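Local coordinates for pectate lyase (Bacillus, PDB 3VMV), which probably cleaves polygalacturonate as a secreted pectate lyase of polysaccharide lyase family 1, at residues A[78-92]-A[100-113]. Sequence-based numbering, arbitrary orientation.
Sequences IKNISIIGVGTNGEF and SNAHNIIIQNVSIH
One side-chain nitrogen, Asn109 ND2, grips two carbonyls of the preceding coil: Gly85 O, 2.9 Å away and approached from above its carbonyl plane, and Gly87 O at 3.0 Å, met on a lone pair. With CG swung away from the backbone N (chi1 -161°), the amide reaches over to the type II' turn from Val86 to Asn89, while Asn109 OD1 takes the backbone N of Gly323. A water adds to the clasp, accepting from Gly90 N and lying close to Gly87 O and Asn109 O. With an alanine here the Gly85 and Gly87 carbonyls would lose their shared donor and Gly323 N its acceptor, and the turn would probably be freer to shift. At the other corner, the amide planes of Asn80 and Asn104 are 73° apart. Asn104 ND2 gives a nearly straight bond to Asn80 OD1 at 2.9 Å, a rung of an asparagine ladder; Thr15 and Gly16 hold Asn104 OD1. Between these corners, strands 78-85 and 105-108 run parallel, axes 4.7 Å apart, joined by backbone bonds. Inward, Ile81 and Ile83 sit in step with Ile105 and Ile107, and Phe92 lays CE2 3.8 Å from Val110 CG1. Beyond the turn, the extended Glu91 side chain offers the anti side of OE2 to His113 NE2 (2.7 Å), and His113 stacks on Tyr140. Asparagine ladder and stacked aliphatics are characteristic of the right-handed parallel beta-helix of pectate lyases.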
ATOM      1  N   ILE A  78      16.967  -7.701  -5.787  1.00 13.89           N
ATOM      2  CA  ILE A  78      17.261  -6.400  -6.368  1.00 13.33           C
ATOM      3  C   ILE A  78      17.165  -5.384  -5.237  1.00 14.34           C
ATOM      4  O   ILE A  78      16.291  -5.489  -4.385  1.00 15.31           O
ATOM      5  CB  ILE A  78      16.311  -6.058  -7.551  1.00 13.50           C
ATOM      6  CG1 ILE A  78      16.747  -4.736  -8.196  1.00 14.04           C
ATOM      7  CG2 ILE A  78      14.805  -6.066  -7.109  1.00 13.81           C
ATOM      8  CD1 ILE A  78      15.979  -4.479  -9.495  1.00 15.12           C
ATOM      9  N   LYS A  79      18.088  -4.438  -5.184  1.00 12.60           N
ATOM     10  CA  LYS A  79      18.230  -3.596  -3.981  1.00 13.93           C
ATOM     11  C   LYS A  79      18.438  -2.130  -4.274  1.00 13.56           C
ATOM     12  O   LYS A  79      18.957  -1.770  -5.303  1.00 14.38           O
ATOM     13  CB  LYS A  79      19.419  -4.049  -3.148  1.00 16.39           C
ATOM     14  CG  LYS A  79      19.365  -5.553  -2.814  1.00 21.52           C
ATOM     15  CD  LYS A  79      20.248  -5.882  -1.620  1.00 31.37           C
ATOM     16  CE  LYS A  79      21.629  -6.200  -2.064  1.00 43.44           C
ATOM     17  NZ  LYS A  79      21.631  -7.448  -2.869  1.00 49.28           N
ATOM     18  N   ASN A  80      18.070  -1.288  -3.313  1.00 14.24           N
ATOM     19  CA  ASN A  80      18.539   0.094  -3.250  1.00 13.64           C
ATOM     20  C   ASN A  80      18.071   0.965  -4.431  1.00 11.22           C
ATOM     21  O   ASN A  80      18.880   1.505  -5.202  1.00 12.98           O
ATOM     22  CB  ASN A  80      20.077   0.148  -3.134  1.00 14.33           C
ATOM     23  CG  ASN A  80      20.613  -0.741  -2.017  1.00 14.73           C
ATOM     24  OD1 ASN A  80      19.974  -0.962  -0.990  1.00 15.51           O
ATOM     25  ND2 ASN A  80      21.826  -1.266  -2.238  1.00 15.98           N
ATOM     26  N   ILE A  81      16.749   1.111  -4.528  1.00 12.61           N
ATOM     27  CA  ILE A  81      16.156   1.927  -5.581  1.00 13.47           C
ATOM     28  C   ILE A  81      15.168   2.902  -4.999  1.00 11.69           C
ATOM     29  O   ILE A  81      14.397   2.524  -4.112  1.00 13.14           O
ATOM     30  CB  ILE A  81      15.408   1.017  -6.545  1.00 15.00           C
ATOM     31  CG1 ILE A  81      16.407   0.137  -7.288  1.00 19.75           C
ATOM     32  CG2 ILE A  81      14.573   1.846  -7.536  1.00 19.81           C
ATOM     33  CD1 ILE A  81      15.742  -0.858  -8.229  1.00 23.13           C
ATOM     34  N   SER A  82      15.149   4.133  -5.496  1.00 13.32           N
ATOM     35  CA  SER A  82      13.998   5.014  -5.308  1.00 13.18           C
ATOM     36  C   SER A  82      13.426   5.390  -6.667  1.00 12.21           C
ATOM     37  O   SER A  82      14.199   5.664  -7.604  1.00 13.08           O
ATOM     38  CB  SER A  82      14.407   6.312  -4.611  1.00 14.88           C
ATOM     39  OG  SER A  82      14.926   6.091  -3.323  1.00 14.19           O
ATOM     40  N   ILE A  83      12.104   5.348  -6.784  1.00 12.00           N
ATOM     41  CA  ILE A  83      11.377   5.888  -7.938  1.00 10.50           C
ATOM     42  C   ILE A  83      10.571   7.052  -7.390  1.00 12.61           C
ATOM     43  O   ILE A  83       9.711   6.847  -6.525  1.00 12.28           O
ATOM     44  CB  ILE A  83      10.449   4.795  -8.524  1.00  9.81           C
ATOM     45  CG1 ILE A  83      11.338   3.676  -9.080  1.00 15.43           C
ATOM     46  CG2 ILE A  83       9.486   5.376  -9.564  1.00 15.59           C
ATOM     47  CD1 ILE A  83      10.581   2.443  -9.541  1.00 16.90           C
ATOM     48  N   ILE A  84      10.903   8.262  -7.839  1.00 12.68           N
ATOM     49  CA  ILE A  84      10.322   9.481  -7.261  1.00 10.87           C
ATOM     50  C   ILE A  84       9.785  10.355  -8.372  1.00  9.52           C
ATOM     51  O   ILE A  84      10.518  10.705  -9.309  1.00 11.60           O
ATOM     52  CB  ILE A  84      11.383  10.219  -6.467  1.00 11.55           C
ATOM     53  CG1 ILE A  84      12.068   9.270  -5.487  1.00 15.35           C
ATOM     54  CG2 ILE A  84      10.773  11.457  -5.799  1.00 13.37           C
ATOM     55  CD1 ILE A  84      13.218   9.967  -4.687  1.00 15.60           C
ATOM     56  N   GLY A  85       8.509  10.734  -8.276  1.00 12.36           N
ATOM     57  CA  GLY A  85       7.955  11.652  -9.240  1.00 12.61           C
ATOM     58  C   GLY A  85       8.532  13.058  -9.105  1.00 13.39           C
ATOM     59  O   GLY A  85       8.894  13.493  -8.013  1.00 13.81           O
ATOM     60  N   VAL A  86       8.620  13.756 -10.224  1.00 12.64           N
ATOM     61  CA  VAL A  86       8.984  15.167 -10.253  1.00 12.53           C
ATOM     62  C   VAL A  86       7.718  16.034 -10.244  1.00 17.99           C
ATOM     63  O   VAL A  86       6.917  15.968 -11.170  1.00 17.46           O
ATOM     64  CB  VAL A  86       9.834  15.457 -11.514  1.00 12.07           C
ATOM     65  CG1 VAL A  86      10.227  16.956 -11.591  1.00 18.58           C
ATOM     66  CG2 VAL A  86      11.069  14.604 -11.466  1.00 15.59           C
ATOM     67  N   GLY A  87       7.517  16.835  -9.190  1.00 15.76           N
ATOM     68  CA  GLY A  87       6.337  17.691  -9.131  1.00 16.59           C
ATOM     69  C   GLY A  87       5.070  16.866  -9.202  1.00 15.68           C
ATOM     70  O   GLY A  87       4.905  15.915  -8.458  1.00 14.54           O
ATOM     71  N   THR A  88       4.198  17.209 -10.141  1.00 16.58           N
ATOM     72  CA  THR A  88       2.965  16.459 -10.334  1.00 17.14           C
ATOM     73  C   THR A  88       3.078  15.711 -11.664  1.00 20.52           C
ATOM     74  O   THR A  88       2.070  15.272 -12.228  1.00 23.39           O
ATOM     75  CB  THR A  88       1.733  17.381 -10.330  1.00 22.10           C
ATOM     76  OG1 THR A  88       1.917  18.418 -11.294  1.00 25.76           O
ATOM     77  CG2 THR A  88       1.548  18.006  -8.936  1.00 18.84           C
ATOM     78  N   ASN A  89       4.307  15.530 -12.131  1.00 18.67           N
ATOM     79  CA  ASN A  89       4.543  14.938 -13.453  1.00 19.23           C
ATOM     80  C   ASN A  89       4.923  13.470 -13.464  1.00 14.91           C
ATOM     81  O   ASN A  89       5.110  12.894 -14.554  1.00 16.48           O
ATOM     82  CB  ASN A  89       5.600  15.743 -14.244  1.00 22.41           C
ATOM     83  CG  ASN A  89       5.194  17.168 -14.414  1.00 33.14           C
ATOM     84  OD1 ASN A  89       4.052  17.448 -14.783  1.00 36.44           O
ATOM     85  ND2 ASN A  89       6.096  18.086 -14.093  1.00 39.96           N
ATOM     86  N   GLY A  90       4.993  12.837 -12.290  1.00 13.99           N
ATOM     87  CA  GLY A  90       5.356  11.420 -12.187  1.00 11.89           C
ATOM     88  C   GLY A  90       4.122  10.571 -12.241  1.00 11.42           C
ATOM     89  O   GLY A  90       3.607  10.189 -11.213  1.00 15.05           O
ATOM     90  N   GLU A  91       3.656  10.255 -13.437  1.00 13.90           N
ATOM     91  CA  GLU A  91       2.355   9.633 -13.598  1.00 13.17           C
ATOM     92  C   GLU A  91       2.504   8.291 -14.308  1.00 12.37           C
ATOM     93  O   GLU A  91       3.232   8.227 -15.305  1.00 14.48           O
ATOM     94  CB  GLU A  91       1.435  10.536 -14.414  1.00 16.35           C
ATOM     95  CG  GLU A  91       0.058   9.932 -14.613  1.00 16.72           C
ATOM     96  CD  GLU A  91      -0.848  10.747 -15.506  1.00 26.19           C
ATOM     97  OE1 GLU A  91      -0.440  11.864 -15.906  1.00 29.55           O
ATOM     98  OE2 GLU A  91      -1.977  10.272 -15.825  1.00 21.06           O
ATOM     99  N   PHE A  92       1.819   7.260 -13.783  1.00 11.47           N
ATOM    100  CA  PHE A  92       1.773   5.929 -14.399  1.00 12.18           C
ATOM    101  C   PHE A  92       0.307   5.712 -14.737  1.00 11.88           C
ATOM    102  O   PHE A  92      -0.500   5.483 -13.842  1.00 12.00           O
ATOM    103  CB  PHE A  92       2.252   4.845 -13.408  1.00 11.68           C
ATOM    104  CG  PHE A  92       3.709   4.931 -13.046  1.00 11.26           C
ATOM    105  CD1 PHE A  92       4.610   3.964 -13.490  1.00 12.29           C
ATOM    106  CD2 PHE A  92       4.177   5.974 -12.267  1.00 13.99           C
ATOM    107  CE1 PHE A  92       5.961   4.037 -13.171  1.00 15.57           C
ATOM    108  CE2 PHE A  92       5.560   6.063 -11.953  1.00 12.65           C
ATOM    109  CZ  PHE A  92       6.426   5.082 -12.393  1.00 14.22           C
ATOM    110  N   SER A 100       9.647  -7.421  -6.760  1.00 11.43           N
ATOM    111  CA  SER A 100       9.803  -8.862  -6.561  1.00 13.66           C
ATOM    112  C   SER A 100      11.195  -9.142  -5.983  1.00 14.25           C
ATOM    113  O   SER A 100      12.209  -8.794  -6.594  1.00 14.13           O
ATOM    114  CB  SER A 100       9.606  -9.574  -7.905  1.00 17.00           C
ATOM    115  OG  SER A 100      10.026 -10.923  -7.830  1.00 19.33           O
ATOM    116  N   ASN A 101      11.220  -9.729  -4.795  1.00 14.73           N
ATOM    117  CA  ASN A 101      12.458  -9.908  -4.025  1.00 12.66           C
ATOM    118  C   ASN A 101      13.309  -8.637  -4.044  1.00 13.12           C
ATOM    119  O   ASN A 101      14.504  -8.636  -4.312  1.00 14.93           O
ATOM    120  CB  ASN A 101      13.246 -11.134  -4.496  1.00 14.94           C
ATOM    121  CG  ASN A 101      14.169 -11.684  -3.408  1.00 14.01           C
ATOM    122  OD1 ASN A 101      14.127 -11.276  -2.257  1.00 19.22           O
ATOM    123  ND2 ASN A 101      15.025 -12.661  -3.805  1.00 21.16           N
ATOM    124  N   ALA A 102      12.610  -7.545  -3.764  1.00 13.48           N
ATOM    125  CA  ALA A 102      13.165  -6.220  -3.836  1.00 12.78           C
ATOM    126  C   ALA A 102      13.401  -5.685  -2.432  1.00 11.19           C
ATOM    127  O   ALA A 102      12.537  -5.839  -1.575  1.00 13.83           O
ATOM    128  CB  ALA A 102      12.187  -5.325  -4.613  1.00 11.03           C
ATOM    129  N   HIS A 103      14.584  -5.111  -2.190  1.00 12.21           N
ATOM    130  CA  HIS A 103      15.015  -4.738  -0.844  1.00 13.53           C
ATOM    131  C   HIS A 103      15.496  -3.320  -0.798  1.00 12.11           C
ATOM    132  O   HIS A 103      16.296  -2.924  -1.624  1.00 14.59           O
ATOM    133  CB  HIS A 103      16.112  -5.681  -0.393  1.00 15.15           C
ATOM    134  CG  HIS A 103      15.627  -7.083  -0.248  1.00 17.39           C
ATOM    135  ND1 HIS A 103      15.390  -7.898  -1.334  1.00 21.67           N
ATOM    136  CD2 HIS A 103      15.227  -7.775   0.842  1.00 22.86           C
ATOM    137  CE1 HIS A 103      14.905  -9.055  -0.914  1.00 20.07           C
ATOM    138  NE2 HIS A 103      14.803  -9.008   0.400  1.00 25.19           N
ATOM    139  N   ASN A 104      14.986  -2.566   0.173  1.00 12.87           N
ATOM    140  CA  ASN A 104      15.361  -1.168   0.364  1.00 12.93           C
ATOM    141  C   ASN A 104      14.925  -0.330  -0.844  1.00 12.47           C
ATOM    142  O   ASN A 104      15.749   0.166  -1.636  1.00 12.71           O
ATOM    143  CB  ASN A 104      16.885  -1.012   0.643  1.00 13.72           C
ATOM    144  CG  ASN A 104      17.245   0.412   1.019  1.00 14.26           C
ATOM    145  OD1 ASN A 104      16.432   1.109   1.626  1.00 14.01           O
ATOM    146  ND2 ASN A 104      18.430   0.867   0.631  1.00 14.83           N
ATOM    147  N   ILE A 105      13.607  -0.184  -0.959  1.00 12.03           N
ATOM    148  CA  ILE A 105      12.968   0.451  -2.101  1.00 10.84           C
ATOM    149  C   ILE A 105      12.045   1.569  -1.623  1.00  8.96           C
ATOM    150  O   ILE A 105      11.264   1.367  -0.688  1.00 11.33           O
ATOM    151  CB  ILE A 105      12.099  -0.557  -2.859  1.00 11.20           C
ATOM    152  CG1 ILE A 105      12.849  -1.894  -3.081  1.00 12.78           C
ATOM    153  CG2 ILE A 105      11.603   0.045  -4.160  1.00 15.51           C
ATOM    154  CD1 ILE A 105      14.042  -1.824  -4.059  1.00 11.69           C
ATOM    155  N   ILE A 106      12.142   2.733  -2.246  1.00 10.44           N
ATOM    156  CA  ILE A 106      11.222   3.831  -2.013  1.00 10.22           C
ATOM    157  C   ILE A 106      10.444   4.141  -3.301  1.00 10.84           C
ATOM    158  O   ILE A 106      11.043   4.299  -4.354  1.00 11.42           O
ATOM    159  CB  ILE A 106      11.993   5.081  -1.569  1.00 11.09           C
ATOM    160  CG1 ILE A 106      12.707   4.771  -0.265  1.00 13.97           C
ATOM    161  CG2 ILE A 106      11.032   6.294  -1.435  1.00 11.85           C
ATOM    162  CD1 ILE A 106      13.500   5.965   0.298  1.00 12.25           C
ATOM    163  N   ILE A 107       9.113   4.200  -3.217  1.00 10.45           N
ATOM    164  CA  ILE A 107       8.272   4.737  -4.305  1.00 10.48           C
ATOM    165  C   ILE A 107       7.555   5.947  -3.728  1.00 10.67           C
ATOM    166  O   ILE A 107       6.814   5.825  -2.730  1.00  9.65           O
ATOM    167  CB  ILE A 107       7.281   3.693  -4.774  1.00 11.33           C
ATOM    168  CG1 ILE A 107       8.012   2.425  -5.209  1.00 15.15           C
ATOM    169  CG2 ILE A 107       6.359   4.247  -5.901  1.00 12.88           C
ATOM    170  CD1 ILE A 107       7.150   1.277  -5.545  1.00 17.18           C
ATOM    171  N   GLN A 108       7.802   7.110  -4.312  1.00 10.99           N
ATOM    172  CA  GLN A 108       7.363   8.353  -3.688  1.00 10.28           C
ATOM    173  C   GLN A 108       6.909   9.349  -4.728  1.00  9.52           C
ATOM    174  O   GLN A 108       7.532   9.520  -5.813  1.00 11.22           O
ATOM    175  CB  GLN A 108       8.552   8.893  -2.916  1.00 11.63           C
ATOM    176  CG  GLN A 108       8.243  10.126  -2.096  1.00 13.70           C
ATOM    177  CD  GLN A 108       9.405  10.493  -1.198  1.00 16.49           C
ATOM    178  OE1 GLN A 108       9.268  10.617   0.045  1.00 17.27           O
ATOM    179  NE2 GLN A 108      10.537  10.693  -1.803  1.00 13.50           N
ATOM    180  N   ASN A 109       5.874  10.111  -4.384  1.00 10.86           N
ATOM    181  CA  ASN A 109       5.413  11.224  -5.214  1.00 10.10           C
ATOM    182  C   ASN A 109       5.037  10.869  -6.655  1.00 11.23           C
ATOM    183  O   ASN A 109       5.319  11.639  -7.586  1.00 11.50           O
ATOM    184  CB  ASN A 109       6.445  12.368  -5.233  1.00 11.93           C
ATOM    185  CG  ASN A 109       5.849  13.687  -5.687  1.00 13.81           C
ATOM    186  OD1 ASN A 109       4.740  14.065  -5.266  1.00 12.74           O
ATOM    187  ND2 ASN A 109       6.583  14.393  -6.557  1.00 14.48           N
ATOM    188  N   VAL A 110       4.438   9.697  -6.835  1.00 11.03           N
ATOM    189  CA  VAL A 110       3.878   9.362  -8.157  1.00 10.28           C
ATOM    190  C   VAL A 110       2.365   9.112  -8.088  1.00  8.04           C
ATOM    191  O   VAL A 110       1.820   8.760  -7.032  1.00  9.73           O
ATOM    192  CB  VAL A 110       4.587   8.092  -8.781  1.00 10.32           C
ATOM    193  CG1 VAL A 110       6.060   8.352  -8.968  1.00 13.22           C
ATOM    194  CG2 VAL A 110       4.344   6.849  -7.881  1.00 12.44           C
ATOM    195  N   SER A 111       1.686   9.256  -9.227  1.00 12.55           N
ATOM    196  CA  SER A 111       0.286   8.890  -9.327  1.00 10.60           C
ATOM    197  C   SER A 111       0.215   7.660 -10.196  1.00 11.66           C
ATOM    198  O   SER A 111       0.803   7.666 -11.279  1.00 14.77           O
ATOM    199  CB  SER A 111      -0.525   9.993  -9.985  1.00 14.55           C
ATOM    200  OG  SER A 111      -0.431  11.190  -9.204  1.00 18.99           O
ATOM    201  N   ILE A 112      -0.465   6.623  -9.729  1.00  9.24           N
ATOM    202  CA  ILE A 112      -0.557   5.373 -10.502  1.00  8.97           C
ATOM    203  C   ILE A 112      -2.010   5.015 -10.548  1.00  9.16           C
ATOM    204  O   ILE A 112      -2.661   4.860  -9.475  1.00 12.17           O
ATOM    205  CB  ILE A 112       0.231   4.222  -9.822  1.00 10.59           C
ATOM    206  CG1 ILE A 112       1.691   4.655  -9.574  1.00 11.97           C
ATOM    207  CG2 ILE A 112       0.158   2.948 -10.729  1.00 10.73           C
ATOM    208  CD1 ILE A 112       2.564   3.538  -9.006  1.00 12.44           C
ATOM    209  N   HIS A 113      -2.560   4.846 -11.750  1.00 11.42           N
ATOM    210  CA  HIS A 113      -3.994   4.744 -11.818  1.00 10.54           C
ATOM    211  C   HIS A 113      -4.507   3.996 -13.050  1.00 12.44           C
ATOM    212  O   HIS A 113      -3.832   3.834 -14.043  1.00 12.93           O
ATOM    213  CB  HIS A 113      -4.603   6.163 -11.764  1.00 12.96           C
ATOM    214  CG  HIS A 113      -4.246   7.007 -12.955  1.00 10.88           C
ATOM    215  ND1 HIS A 113      -5.063   7.110 -14.064  1.00 12.11           N
ATOM    216  CD2 HIS A 113      -3.166   7.785 -13.216  1.00 13.96           C
ATOM    217  CE1 HIS A 113      -4.501   7.911 -14.956  1.00 16.65           C
ATOM    218  NE2 HIS A 113      -3.345   8.332 -14.470  1.00 14.04           N
TER
HETATM  219  O   HOH W   1       4.343  13.402  -9.485  1.00 16.64           O
HETATM  220  O   HOH W   2       1.575  12.681 -10.405  1.00 18.24           O